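Local structure of Ral guanine nucleotide dissociation stimulator-like 2 (Mus musculus, 4JGW) at residues A257-S262 with E292-V297. The protein probably acts as a guanine nucleotide exchange factor, stimulating nucleotide release from small G proteins, and is a putative effector of Ras and/or Rap. Residues are numbered along the deposited sequence; the frame is centred on the assembly and turned at random.
Sequences AGAVVS and EKWIRV
Val260 and Trp294 lie where helices 244-264 and 284-303 meet, and they illustrate how one large aromatic side chain can bridge two helices: apolar contacts join the pair, while the one polar atom of the indole reaches just beyond 257-262. With CG of Trp294 anti to its carbonyl carbon (chi1 -77°), the indole lays one face against the valine, the two side chains sliding past each other in opposite directions. Methyl CG2 of Val260 sits over the six-membered ring in a CH-pi contact, 3.6 Å from the centroid of that Trp294 ring and 17° off its normal. The methyl is displaced toward the rim of the ring, and Val260 CG2 comes closest to Trp294 CE3, at 3.5 Å. The second methyl serves the five-membered ring: Val260 CG1, anti to the backbone N, comes within 3.8 Å of Trp294 CG. The valine fork thus spreads across both rings of the indole. Both helices belong to the RasGEF (CDC25-homology) domain, a mainly helical exchange module, and the contact is buried packing within it. Beyond the fork, the far rim of the benzo ring reaches Ala259, whose CB lies 4.3 Å from Trp294 CH2, while Ala259 O approaches Trp294 CZ2 obliquely at 3.9 Å. On the pyrrole ring, NE1 hydrogen-bonds to Ser263 OG on helix 244-264, which should limit the ring's rotation and satisfies its buried polar atom. Val313, Ala316 and Leu317 of helix 307-318 also pack against Val260, while Val198 touches Trp294.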
loop_
_atom_site.group_PDB
_atom_site.type_symbol
_atom_site.label_atom_id
_atom_site.label_comp_id
_atom_site.label_asym_id
_atom_site.label_seq_id
_atom_site.Cartn_x
_atom_site.Cartn_y
_atom_site.Cartn_z
ATOM N N ALA A 257 -7.325 -13.807 -11.588
ATOM C CA ALA A 257 -8.036 -14.934 -10.981
ATOM C C ALA A 257 -9.225 -15.366 -11.835
ATOM O O ALA A 257 -9.501 -16.560 -11.968
ATOM C CB ALA A 257 -8.495 -14.583 -9.569
ATOM N N GLY A 258 -9.917 -14.383 -12.409
ATOM C CA GLY A 258 -11.033 -14.631 -13.315
ATOM C C GLY A 258 -10.594 -15.323 -14.592
ATOM O O GLY A 258 -11.263 -16.241 -15.067
ATOM N N ALA A 259 -9.461 -14.885 -15.139
ATOM C CA ALA A 259 -8.891 -15.482 -16.347
ATOM C C ALA A 259 -8.577 -16.966 -16.164
ATOM O O ALA A 259 -8.821 -17.768 -17.068
ATOM C CB ALA A 259 -7.648 -14.726 -16.780
ATOM N N VAL A 260 -8.048 -17.321 -14.992
ATOM C CA VAL A 260 -7.707 -18.711 -14.670
ATOM C C VAL A 260 -8.963 -19.581 -14.616
ATOM O O VAL A 260 -9.027 -20.624 -15.268
ATOM C CB VAL A 260 -6.923 -18.831 -13.333
ATOM C CG1 VAL A 260 -6.578 -20.284 -13.038
ATOM C CG2 VAL A 260 -5.655 -17.992 -13.368
ATOM N N VAL A 261 -9.954 -19.138 -13.843
ATOM C CA VAL A 261 -11.239 -19.831 -13.726
ATOM C C VAL A 261 -11.884 -20.004 -15.107
ATOM O O VAL A 261 -12.299 -21.105 -15.475
ATOM C CB VAL A 261 -12.203 -19.080 -12.766
ATOM C CG1 VAL A 261 -13.600 -19.686 -12.805
ATOM C CG2 VAL A 261 -11.661 -19.090 -11.337
ATOM N N SER A 262 -11.928 -18.911 -15.866
ATOM C CA SER A 262 -12.546 -18.871 -17.190
ATOM C C SER A 262 -11.899 -19.837 -18.193
ATOM O O SER A 262 -12.603 -20.579 -18.886
ATOM C CB SER A 262 -12.524 -17.436 -17.728
ATOM O OG SER A 262 -13.119 -17.346 -19.009
ATOM N N GLU A 292 -2.255 -27.441 -15.684
ATOM C CA GLU A 292 -0.792 -27.520 -15.681
ATOM C C GLU A 292 -0.153 -26.214 -16.155
ATOM O O GLU A 292 0.857 -25.775 -15.603
ATOM C CB GLU A 292 -0.317 -28.686 -16.557
ATOM C CG GLU A 292 -0.560 -30.073 -15.953
ATOM C CD GLU A 292 -0.622 -31.189 -16.996
ATOM O OE1 GLU A 292 -0.248 -30.957 -18.167
ATOM O OE2 GLU A 292 -1.048 -32.308 -16.637
ATOM N N LYS A 293 -0.755 -25.599 -17.172
ATOM C CA LYS A 293 -0.270 -24.335 -17.717
ATOM C C LYS A 293 -0.319 -23.200 -16.692
ATOM O O LYS A 293 0.664 -22.477 -16.514
ATOM C CB LYS A 293 -1.058 -23.948 -18.973
ATOM C CG LYS A 293 -0.527 -22.715 -19.699
ATOM C CD LYS A 293 0.852 -22.973 -20.286
ATOM C CE LYS A 293 1.358 -21.771 -21.043
ATOM N NZ LYS A 293 2.335 -22.173 -22.089
ATOM N N TRP A 294 -1.464 -23.053 -16.027
ATOM C CA TRP A 294 -1.653 -22.012 -15.020
ATOM C C TRP A 294 -0.804 -22.236 -13.772
ATOM O O TRP A 294 -0.322 -21.274 -13.169
ATOM C CB TRP A 294 -3.130 -21.872 -14.644
ATOM C CG TRP A 294 -3.936 -21.124 -15.664
ATOM C CD1 TRP A 294 -4.911 -21.634 -16.469
ATOM C CD2 TRP A 294 -3.829 -19.732 -15.993
ATOM N NE1 TRP A 294 -5.420 -20.649 -17.279
ATOM C CE2 TRP A 294 -4.776 -19.470 -17.007
ATOM C CE3 TRP A 294 -3.023 -18.681 -15.534
ATOM C CZ2 TRP A 294 -4.947 -18.199 -17.567
ATOM C CZ3 TRP A 294 -3.192 -17.417 -16.091
ATOM C CH2 TRP A 294 -4.148 -17.190 -17.098
ATOM N N ILE A 295 -0.627 -23.505 -13.396
ATOM C CA ILE A 295 0.268 -23.880 -12.301
ATOM C C ILE A 295 1.688 -23.388 -12.595
ATOM O O ILE A 295 2.344 -22.804 -11.727
ATOM C CB ILE A 295 0.264 -25.419 -12.049
ATOM C CG1 ILE A 295 -1.038 -25.848 -11.363
ATOM C CG2 ILE A 295 1.462 -25.844 -11.200
ATOM C CD1 ILE A 295 -1.314 -27.346 -11.413
ATOM N N ARG A 296 2.141 -23.618 -13.826
ATOM C CA ARG A 296 3.468 -23.206 -14.263
ATOM C C ARG A 296 3.592 -21.682 -14.348
ATOM O O ARG A 296 4.641 -21.126 -14.025
ATOM C CB ARG A 296 3.817 -23.867 -15.604
ATOM C CG ARG A 296 5.153 -23.448 -16.215
ATOM C CD ARG A 296 6.353 -23.800 -15.338
ATOM N NE ARG A 296 6.501 -25.240 -15.140
ATOM C CZ ARG A 296 7.048 -26.072 -16.023
ATOM N NH1 ARG A 296 7.500 -25.617 -17.187
ATOM N NH2 ARG A 296 7.136 -27.362 -15.743
ATOM N N VAL A 297 2.522 -21.020 -14.781
ATOM C CA VAL A 297 2.472 -19.555 -14.806
ATOM C C VAL A 297 2.599 -18.991 -13.387
ATOM O O VAL A 297 3.320 -18.015 -13.163
ATOM C CB VAL A 297 1.186 -19.031 -15.496
ATOM C CG1 VAL A 297 1.005 -17.529 -15.265
ATOM C CG2 VAL A 297 1.225 -19.330 -16.986
#